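Local coordinates for protein MamA (Candidatus Magnetobacterium bavaricum, PDB 3VTX) that is a tetratricopeptide-repeat (TPR) protein, an all-helical scaffold of a kind that generally serves protein-protein interactions, at residues 139-144 and 169-174; 145-150 and 161-166; 43-48 and 59-64. All blocks are in the same frame, centred on the assembly; numbering follows the deposited sequence.

Contact 1. Residues 139-144 and 169-174; sequences GFIRAY and EKEEKK
Lys170 and Ile141 lie alongside each other, their side chains sliding past in opposite directions. CG1 of Ile141 rests 4.1 Å from CB of Lys170. Their CA atoms are also the nearest pair across the two segments, with 7.1 Å between Ile141 CA and Lys170 CA. The Lys170 chain does not run straight. It folds at chi2 (-57°) and again at chi3 (-82°), and this double bend turns its ammonium end toward the turn that precedes helix 141-153. On the way CE passes the backbone of Gly139, 4.2 Å from Gly139 CA. The chain crosses Tyr144 at about a right angle. Lys170 NZ stands 3.6 Å from Tyr144 OH, oblique to the ring, and the two are not hydrogen-bonded to each other. Both bond instead to the carbonyl oxygen of Pro138, just ahead of the helix. The edge of the Tyr144 ring is turned to the carbonyl oxygen of Ile141, which lies in the ring plane. Glu171, the next residue, crosses the end of the Ile141 side chain at about a right angle. Glu171 is the N-cap residue of helix 172-177. Ile141 and Tyr144 also touch Ala167 of helix 157-169. The chemistry is thus mixed: aliphatic packing carries the middle, and one backbone carbonyl accepts from both a phenol and an ammonium group, which probably polarises it.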
loop_
_atom_site.group_PDB
_atom_site.type_symbol
_atom_site.label_atom_id
_atom_site.label_comp_id
_atom_site.label_asym_id
_atom_site.label_seq_id
_atom_site.Cartn_x
_atom_site.Cartn_y
_atom_site.Cartn_z
ATOM N N GLY A 139 1.722 12.074 -13.167
ATOM C CA GLY A 139 1.288 11.156 -14.205
ATOM C C GLY A 139 0.368 9.994 -13.790
ATOM O O GLY A 139 -0.043 9.202 -14.599
ATOM N N PHE A 140 0.101 9.888 -12.494
ATOM C CA PHE A 140 -0.745 8.801 -11.984
ATOM C C PHE A 140 -2.248 9.096 -12.244
ATOM O O PHE A 140 -2.879 9.813 -11.465
ATOM C CB PHE A 140 -0.509 8.595 -10.490
ATOM C CG PHE A 140 -1.295 7.410 -9.929
ATOM C CD1 PHE A 140 -1.423 6.241 -10.618
ATOM C CD2 PHE A 140 -1.838 7.496 -8.668
ATOM C CE1 PHE A 140 -2.115 5.161 -10.083
ATOM C CE2 PHE A 140 -2.575 6.415 -8.167
ATOM C CZ PHE A 140 -2.682 5.286 -8.819
ATOM N N ILE A 141 -2.750 8.482 -13.277
ATOM C CA ILE A 141 -4.092 8.784 -13.822
ATOM C C ILE A 141 -5.203 8.483 -12.793
ATOM O O ILE A 141 -6.142 9.279 -12.626
ATOM C CB ILE A 141 -4.329 8.018 -15.139
ATOM C CG1 ILE A 141 -3.388 8.580 -16.267
ATOM C CG2 ILE A 141 -5.802 8.206 -15.708
ATOM C CD1 ILE A 141 -3.069 7.577 -17.202
ATOM N N ARG A 142 -5.106 7.377 -12.101
ATOM C CA ARG A 142 -6.186 7.004 -11.219
ATOM C C ARG A 142 -6.388 7.991 -10.086
ATOM O O ARG A 142 -7.484 8.102 -9.599
ATOM C CB ARG A 142 -6.011 5.577 -10.657
ATOM C CG ARG A 142 -7.380 5.019 -10.248
ATOM C CD ARG A 142 -7.281 3.595 -9.800
ATOM N NE ARG A 142 -8.541 2.952 -9.540
ATOM C CZ ARG A 142 -9.119 2.780 -8.360
ATOM N NH1 ARG A 142 -10.277 2.144 -8.254
ATOM N NH2 ARG A 142 -8.593 3.288 -7.280
ATOM N N ALA A 143 -5.376 8.719 -9.645
ATOM C CA ALA A 143 -5.566 9.701 -8.622
ATOM C C ALA A 143 -6.530 10.781 -9.046
ATOM O O ALA A 143 -7.336 11.282 -8.229
ATOM C CB ALA A 143 -4.234 10.268 -8.164
ATOM N N TYR A 144 -6.415 11.203 -10.285
ATOM C CA TYR A 144 -7.451 12.184 -10.825
ATOM C C TYR A 144 -8.838 11.580 -10.850
ATOM O O TYR A 144 -9.814 12.223 -10.418
ATOM C CB TYR A 144 -7.122 12.597 -12.236
ATOM C CG TYR A 144 -5.772 13.296 -12.293
ATOM C CD1 TYR A 144 -5.688 14.660 -12.218
ATOM C CD2 TYR A 144 -4.605 12.571 -12.453
ATOM C CE1 TYR A 144 -4.405 15.281 -12.231
ATOM C CE2 TYR A 144 -3.357 13.201 -12.533
ATOM C CZ TYR A 144 -3.268 14.507 -12.407
ATOM O OH TYR A 144 -2.016 15.103 -12.496
ATOM N N GLU A 169 -7.568 13.681 -20.094
ATOM C CA GLU A 169 -6.680 14.615 -20.847
ATOM C C GLU A 169 -5.259 14.135 -20.766
ATOM O O GLU A 169 -4.431 14.309 -21.721
ATOM C CB GLU A 169 -6.794 16.030 -20.273
ATOM C CG GLU A 169 -5.846 17.105 -21.009
ATOM C CD GLU A 169 -4.371 17.059 -20.587
ATOM O OE1 GLU A 169 -4.036 16.560 -19.506
ATOM O OE2 GLU A 169 -3.483 17.540 -21.373
ATOM N N LYS A 170 -4.896 13.433 -19.697
ATOM C CA LYS A 170 -3.501 12.926 -19.518
ATOM C C LYS A 170 -3.032 11.945 -20.619
ATOM O O LYS A 170 -1.823 11.771 -20.835
ATOM C CB LYS A 170 -3.273 12.120 -18.232
ATOM C CG LYS A 170 -3.383 12.916 -16.937
ATOM C CD LYS A 170 -2.474 14.038 -16.872
ATOM C CE LYS A 170 -1.122 13.718 -16.464
ATOM N NZ LYS A 170 -0.698 15.051 -15.818
ATOM N N GLU A 171 -3.963 11.252 -21.231
ATOM C CA GLU A 171 -3.622 10.333 -22.277
ATOM C C GLU A 171 -4.218 10.678 -23.672
ATOM O O GLU A 171 -4.181 9.827 -24.563
ATOM C CB GLU A 171 -4.076 8.901 -21.870
ATOM C CG GLU A 171 -3.443 8.389 -20.563
ATOM C CD GLU A 171 -3.994 7.012 -20.187
ATOM O OE1 GLU A 171 -5.210 6.866 -19.862
ATOM O OE2 GLU A 171 -3.199 6.051 -20.215
ATOM N N GLU A 172 -4.766 11.853 -23.835
ATOM C CA GLU A 172 -5.437 12.218 -25.027
ATOM C C GLU A 172 -4.469 12.264 -26.238
ATOM O O GLU A 172 -4.851 11.810 -27.325
ATOM C CB GLU A 172 -6.322 13.463 -24.892
ATOM C CG GLU A 172 -5.589 14.710 -24.856
ATOM C CD GLU A 172 -6.472 15.951 -24.743
ATOM O OE1 GLU A 172 -5.853 17.024 -25.037
ATOM O OE2 GLU A 172 -7.710 15.876 -24.398
ATOM N N LYS A 173 -3.259 12.776 -26.024
ATOM C CA LYS A 173 -2.249 12.735 -27.132
ATOM C C LYS A 173 -1.879 11.324 -27.545
ATOM O O LYS A 173 -1.914 11.016 -28.698
ATOM C CB LYS A 173 -0.986 13.541 -26.769
ATOM C CG LYS A 173 0.051 13.736 -27.918
ATOM C CD LYS A 173 1.111 14.833 -27.526
ATOM C CE LYS A 173 1.967 15.315 -28.714
ATOM N NZ LYS A 173 3.198 16.022 -28.239
ATOM N N LYS A 174 -1.545 10.470 -26.603
ATOM C CA LYS A 174 -1.201 9.098 -26.851
ATOM C C LYS A 174 -2.360 8.404 -27.553
ATOM O O LYS A 174 -2.145 7.638 -28.455
ATOM C CB LYS A 174 -1.013 8.394 -25.499
ATOM C CG LYS A 174 -0.549 6.961 -25.539
ATOM C CD LYS A 174 -0.020 6.526 -24.153
ATOM C CE LYS A 174 -0.008 4.998 -23.941
ATOM N NZ LYS A 174 0.771 4.626 -22.703
#

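Contact 2. Residues 145-150 and 161-166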
loop_
_atom_site.group_PDB
_atom_site.type_symbol
_atom_site.label_atom_id
_atom_site.label_comp_id
_atom_site.label_asym_id
_atom_site.label_seq_id
_atom_site.Cartn_x
_atom_site.Cartn_y
_atom_site.Cartn_z
ATOM N N GLN A 145 -8.960 10.291 -11.226
ATOM C CA GLN A 145 -10.260 9.639 -11.208
ATOM C C GLN A 145 -10.803 9.600 -9.763
ATOM O O GLN A 145 -11.965 9.860 -9.534
ATOM C CB GLN A 145 -10.162 8.225 -11.801
ATOM C CG GLN A 145 -9.762 8.153 -13.229
ATOM C CD GLN A 145 -9.509 6.691 -13.635
ATOM O OE1 GLN A 145 -10.471 5.877 -13.593
ATOM N NE2 GLN A 145 -8.245 6.285 -13.822
ATOM N N SER A 146 -9.948 9.210 -8.848
ATOM C CA SER A 146 -10.305 9.074 -7.408
ATOM C C SER A 146 -10.747 10.416 -6.828
ATOM O O SER A 146 -11.745 10.469 -6.045
ATOM C CB SER A 146 -9.173 8.455 -6.592
ATOM O OG SER A 146 -8.954 7.127 -6.990
ATOM N N ILE A 147 -10.066 11.516 -7.216
ATOM C CA ILE A 147 -10.538 12.854 -6.859
ATOM C C ILE A 147 -11.941 13.112 -7.371
ATOM O O ILE A 147 -12.812 13.558 -6.625
ATOM C CB ILE A 147 -9.579 13.991 -7.220
ATOM C CG1 ILE A 147 -8.278 13.815 -6.419
ATOM C CG2 ILE A 147 -10.304 15.364 -6.997
ATOM C CD1 ILE A 147 -7.159 14.767 -6.949
ATOM N N GLY A 148 -12.165 12.762 -8.601
ATOM C CA GLY A 148 -13.501 12.901 -9.219
ATOM C C GLY A 148 -14.554 12.170 -8.397
ATOM O O GLY A 148 -15.660 12.707 -8.130
ATOM N N LEU A 149 -14.213 10.941 -7.962
ATOM C CA LEU A 149 -15.212 10.135 -7.232
ATOM C C LEU A 149 -15.513 10.805 -5.870
ATOM O O LEU A 149 -16.660 10.830 -5.393
ATOM C CB LEU A 149 -14.737 8.749 -7.043
ATOM C CG LEU A 149 -15.657 7.781 -6.224
ATOM C CD1 LEU A 149 -16.918 7.539 -7.071
ATOM C CD2 LEU A 149 -14.981 6.460 -5.928
ATOM N N ALA A 150 -14.477 11.309 -5.230
ATOM C CA ALA A 150 -14.653 12.015 -3.927
ATOM C C ALA A 150 -15.542 13.223 -4.076
ATOM O O ALA A 150 -16.407 13.466 -3.204
ATOM C CB ALA A 150 -13.310 12.371 -3.277
ATOM N N VAL A 161 -16.702 15.951 -12.602
ATOM C CA VAL A 161 -16.517 15.744 -14.018
ATOM C C VAL A 161 -15.277 16.499 -14.512
ATOM O O VAL A 161 -14.554 15.980 -15.354
ATOM C CB VAL A 161 -17.781 16.181 -14.803
ATOM C CG1 VAL A 161 -17.459 16.310 -16.273
ATOM C CG2 VAL A 161 -18.935 15.201 -14.538
ATOM N N LYS A 162 -14.911 17.567 -13.852
ATOM C CA LYS A 162 -13.673 18.274 -14.154
ATOM C C LYS A 162 -12.461 17.335 -13.968
ATOM O O LYS A 162 -11.542 17.259 -14.835
ATOM C CB LYS A 162 -13.472 19.518 -13.231
ATOM C CG LYS A 162 -12.100 20.104 -13.283
ATOM C CD LYS A 162 -12.052 21.527 -12.576
ATOM C CE LYS A 162 -10.701 21.761 -11.846
ATOM N NZ LYS A 162 -10.829 22.745 -10.630
ATOM N N TYR A 163 -12.473 16.535 -12.888
ATOM C CA TYR A 163 -11.334 15.617 -12.621
ATOM C C TYR A 163 -11.372 14.361 -13.453
ATOM O O TYR A 163 -10.302 13.910 -13.866
ATOM C CB TYR A 163 -11.281 15.292 -11.145
ATOM C CG TYR A 163 -10.508 16.409 -10.415
ATOM C CD1 TYR A 163 -11.168 17.492 -9.902
ATOM C CD2 TYR A 163 -9.139 16.296 -10.222
ATOM C CE1 TYR A 163 -10.474 18.517 -9.272
ATOM C CE2 TYR A 163 -8.427 17.324 -9.569
ATOM C CZ TYR A 163 -9.128 18.405 -9.102
ATOM O OH TYR A 163 -8.513 19.483 -8.459
ATOM N N PHE A 164 -12.573 13.825 -13.705
ATOM C CA PHE A 164 -12.688 12.744 -14.683
ATOM C C PHE A 164 -12.133 13.121 -16.050
ATOM O O PHE A 164 -11.407 12.379 -16.706
ATOM C CB PHE A 164 -14.093 12.237 -14.805
ATOM C CG PHE A 164 -14.622 11.596 -13.497
ATOM C CD1 PHE A 164 -13.925 10.616 -12.894
ATOM C CD2 PHE A 164 -15.844 11.948 -13.012
ATOM C CE1 PHE A 164 -14.400 9.980 -11.731
ATOM C CE2 PHE A 164 -16.326 11.311 -11.863
ATOM C CZ PHE A 164 -15.575 10.353 -11.242
ATOM N N LYS A 165 -12.438 14.372 -16.464
ATOM C CA LYS A 165 -11.916 14.892 -17.702
ATOM C C LYS A 165 -10.414 15.113 -17.615
ATOM O O LYS A 165 -9.691 14.857 -18.627
ATOM C CB LYS A 165 -12.622 16.192 -18.001
ATOM C CG LYS A 165 -13.957 16.012 -18.697
ATOM C CD LYS A 165 -14.631 17.347 -18.978
ATOM C CE LYS A 165 -15.979 17.148 -19.570
ATOM N NZ LYS A 165 -16.495 18.294 -20.579
ATOM N N LYS A 166 -9.872 15.527 -16.496
ATOM C CA LYS A 166 -8.426 15.682 -16.344
ATOM C C LYS A 166 -7.742 14.360 -16.549
ATOM O O LYS A 166 -6.683 14.283 -17.204
ATOM C CB LYS A 166 -7.904 16.253 -15.036
ATOM C CG LYS A 166 -8.219 17.691 -14.766
ATOM C CD LYS A 166 -7.686 18.049 -13.301
ATOM C CE LYS A 166 -8.099 19.393 -12.779
ATOM N NZ LYS A 166 -7.106 20.377 -13.283
#
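Tyr163 and Phe164 reach across from helix 157-169 and pack on Ile147 and Gly148 of helix 141-153. The two aromatic residues have the most surface buried here, about 75 Å² each. Tyr163 receives Ile147 on one ring face. CG2 of Ile147 stands over the ring centre, 3.5 Å from the Tyr163 centroid and 8° off the ring normal, a clear CH-pi contact. This methyl lies anti to the backbone N of Ile147, while CG1 sits beside that N and carries CD1 to the ring rim, 3.9 Å from Tyr163 CE2. The opposite face of the ring is lined by CE of Lys166. Phe164 meets backbone rather than side chains. Gly148 CA lies over one face, offset toward the rim, 4.0 Å from the Phe164 centroid. CZ of Phe164 comes within 3.5 Å of Gly148 C, and CE1 within 3.3 Å of Gln145 O. That oxygen is already bonded to Leu149 N within its helix. With no side chain on Gly148, the helices come close: Gly148 CA and Tyr163 CA are 4.9 Å apart. The segment axes approach to 7.5 Å and run nearly antiparallel, at 168°. Helices 141-153 and 157-169 form the hairpin of a tetratricopeptide repeat. Ile147 also touches Tyr130 and Ile134 of helix 123-136, and Ser146 and Ala150 touch both helix 123-136 and helix 107-119.

Contact 3. Residues 43-48 and 59-64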
loop_
_atom_site.group_PDB
_atom_site.type_symbol
_atom_site.label_atom_id
_atom_site.label_comp_id
_atom_site.label_asym_id
_atom_site.label_seq_id
_atom_site.Cartn_x
_atom_site.Cartn_y
_atom_site.Cartn_z
ATOM N N LEU A 43 9.602 -8.721 8.906
ATOM C CA LEU A 43 9.139 -7.980 7.739
ATOM C C LEU A 43 9.031 -8.922 6.544
ATOM O O LEU A 43 8.107 -8.859 5.781
ATOM C CB LEU A 43 10.094 -6.824 7.429
ATOM C CG LEU A 43 9.649 -5.977 6.267
ATOM C CD1 LEU A 43 8.215 -5.408 6.422
ATOM C CD2 LEU A 43 10.704 -4.807 6.110
ATOM N N LYS A 44 10.005 -9.807 6.362
ATOM C CA LYS A 44 9.942 -10.744 5.268
ATOM C C LYS A 44 8.784 -11.718 5.407
ATOM O O LYS A 44 8.118 -11.980 4.351
ATOM C CB LYS A 44 11.252 -11.553 5.120
ATOM C CG LYS A 44 12.368 -10.749 4.436
ATOM C CD LYS A 44 13.726 -11.452 4.665
ATOM C CE LYS A 44 14.830 -10.750 3.786
ATOM N NZ LYS A 44 16.063 -11.534 3.887
ATOM N N LEU A 45 8.510 -12.196 6.628
ATOM C CA LEU A 45 7.346 -13.124 6.823
ATOM C C LEU A 45 6.048 -12.371 6.524
ATOM O O LEU A 45 5.148 -12.864 5.862
ATOM C CB LEU A 45 7.358 -13.755 8.192
ATOM C CG LEU A 45 6.245 -14.707 8.578
ATOM C CD1 LEU A 45 6.210 -15.834 7.521
ATOM C CD2 LEU A 45 6.392 -15.176 9.981
ATOM N N GLY A 46 5.952 -11.145 7.013
ATOM C CA GLY A 46 4.788 -10.292 6.692
ATOM C C GLY A 46 4.614 -10.151 5.194
ATOM O O GLY A 46 3.518 -10.296 4.668
ATOM N N LYS A 47 5.695 -9.810 4.489
ATOM C CA LYS A 47 5.599 -9.622 3.044
ATOM C C LYS A 47 5.185 -10.901 2.288
ATOM O O LYS A 47 4.488 -10.807 1.254
ATOM C CB LYS A 47 6.906 -9.119 2.501
ATOM C CG LYS A 47 7.268 -7.726 2.821
ATOM C CD LYS A 47 8.631 -7.374 2.281
ATOM C CE LYS A 47 8.901 -5.881 2.476
ATOM N NZ LYS A 47 10.322 -5.491 2.038
ATOM N N THR A 48 5.652 -12.052 2.779
ATOM C CA THR A 48 5.327 -13.340 2.186
ATOM C C THR A 48 3.821 -13.606 2.318
ATOM O O THR A 48 3.211 -14.027 1.357
ATOM C CB THR A 48 6.124 -14.460 2.740
ATOM O OG1 THR A 48 7.533 -14.153 2.626
ATOM C CG2 THR A 48 5.814 -15.798 2.044
ATOM N N ILE A 59 -0.308 -9.203 9.260
ATOM C CA ILE A 59 -0.454 -8.222 10.351
ATOM C C ILE A 59 0.103 -8.792 11.684
ATOM O O ILE A 59 0.727 -8.066 12.479
ATOM C CB ILE A 59 -1.952 -7.791 10.476
ATOM C CG1 ILE A 59 -2.346 -6.894 9.295
ATOM C CG2 ILE A 59 -2.224 -7.039 11.874
ATOM C CD1 ILE A 59 -3.886 -6.741 9.216
ATOM N N GLU A 60 -0.024 -10.108 11.909
ATOM C CA GLU A 60 0.534 -10.699 13.120
ATOM C C GLU A 60 2.028 -10.419 13.208
ATOM O O GLU A 60 2.512 -10.023 14.277
ATOM C CB GLU A 60 0.257 -12.236 13.183
ATOM C CG GLU A 60 -1.282 -12.526 13.148
ATOM C CD GLU A 60 -1.679 -14.029 13.207
ATOM O OE1 GLU A 60 -0.802 -14.895 13.127
ATOM O OE2 GLU A 60 -2.916 -14.354 13.300
ATOM N N SER A 61 2.784 -10.563 12.108
ATOM C CA SER A 61 4.205 -10.261 12.074
ATOM C C SER A 61 4.511 -8.770 12.054
ATOM O O SER A 61 5.462 -8.329 12.653
ATOM C CB SER A 61 4.980 -10.925 10.939
ATOM O OG SER A 61 5.063 -12.312 11.193
ATOM N N LEU A 62 3.758 -8.017 11.281
ATOM C CA LEU A 62 4.011 -6.595 11.122
ATOM C C LEU A 62 3.702 -5.897 12.475
ATOM O O LEU A 62 4.388 -4.903 12.814
ATOM C CB LEU A 62 3.101 -6.012 10.023
ATOM C CG LEU A 62 3.471 -6.525 8.618
ATOM C CD1 LEU A 62 2.293 -6.289 7.602
ATOM C CD2 LEU A 62 4.675 -5.797 8.162
ATOM N N LYS A 63 2.691 -6.319 13.240
ATOM C CA LYS A 63 2.438 -5.768 14.588
ATOM C C LYS A 63 3.672 -5.935 15.506
ATOM O O LYS A 63 4.082 -4.970 16.223
ATOM C CB LYS A 63 1.170 -6.353 15.290
ATOM C CG LYS A 63 -0.139 -5.726 14.724
ATOM C CD LYS A 63 -1.327 -6.495 15.319
ATOM C CE LYS A 63 -2.711 -5.876 15.037
ATOM N NZ LYS A 63 -3.784 -6.850 15.696
ATOM N N LYS A 64 4.251 -7.124 15.484
ATOM C CA LYS A 64 5.461 -7.435 16.282
ATOM C C LYS A 64 6.649 -6.600 15.795
ATOM O O LYS A 64 7.380 -6.040 16.619
ATOM C CB LYS A 64 5.816 -8.900 16.223
ATOM C CG LYS A 64 4.816 -9.784 16.872
ATOM C CD LYS A 64 5.239 -11.239 16.604
ATOM C CE LYS A 64 4.216 -12.315 17.018
ATOM N NZ LYS A 64 3.607 -11.916 18.304
#
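Helices 39-51 and 55-68 form an antiparallel helical hairpin, and this contact lies at its buried middle. Gly46 faces Ser61 at the crossing, with 5.4 Å between Gly46 CA and Ser61 CA. Gly46 has no side chain, and the second helix presents Ser61 and Leu62 to its bare backbone. CB of Ser61 stands 4.1 Å from Gly46 N. CG of Leu62 is 4.4 Å from Gly46 CA. On one flank the Ser61 hydroxyl packs against the Leu45 side chain, with OG 3.4 Å from Leu45 CD2. OG lies beside the backbone N of Ser61 (chi1 -70°), and this rotation carries it to the leucine. On the other flank Leu43 and Leu62 meet by their methyl groups, Leu43 CD1 to Leu62 CD2 at 4.0 Å. The CB of Leu43 points away from the partner helix, but CG is anti to the backbone N (chi1 -178°) and brings CD1 back toward it.

Paired antiparallel helices of this kind are the building element of tetratricopeptide-repeat folds. Here the segment axes come within 7.9 Å, at 154° between their directions. The lack of a side chain on Gly46 is consistent with so close an approach, and no hydrogen bond joins the two segments. Helices 21-34 and 73-85 pack against the pair. Leu45 also touches Ile25 and Leu32 of helix 21-34, while Leu62 reaches Ile78 of helix 73-85. Within helix 39-51, Lys44 O accepts both Thr48 N and Thr48 OG1, which arrive from opposite faces of its carbonyl plane. The hydroxyl bond measures 2.8 Å from Thr48 OG1 to Lys44 O.

From the N terminus, contact 3 comes first and closes a short span, residues 49-58, that holds the end of helix 39-51, the turn and the start of helix 55-68. The chain then runs through helices 73-85, 89-102, 107-119 and 123-136 before contact 1 opens at the start of helix 141-153. Contact 2 is nested inside the loop that contact 1 closes. It pairs helix 141-153 with helix 157-169, and contact 1 then ties the start of helix 141-153 to the turn leading into helix 172-177. Contacts 1 and 2 touch, with Tyr144 packing on Tyr163 and Lys166. Contact 3 is in series with both. Its centre lies about 35 Å from each of theirs, on the opposite side of the chain's centre.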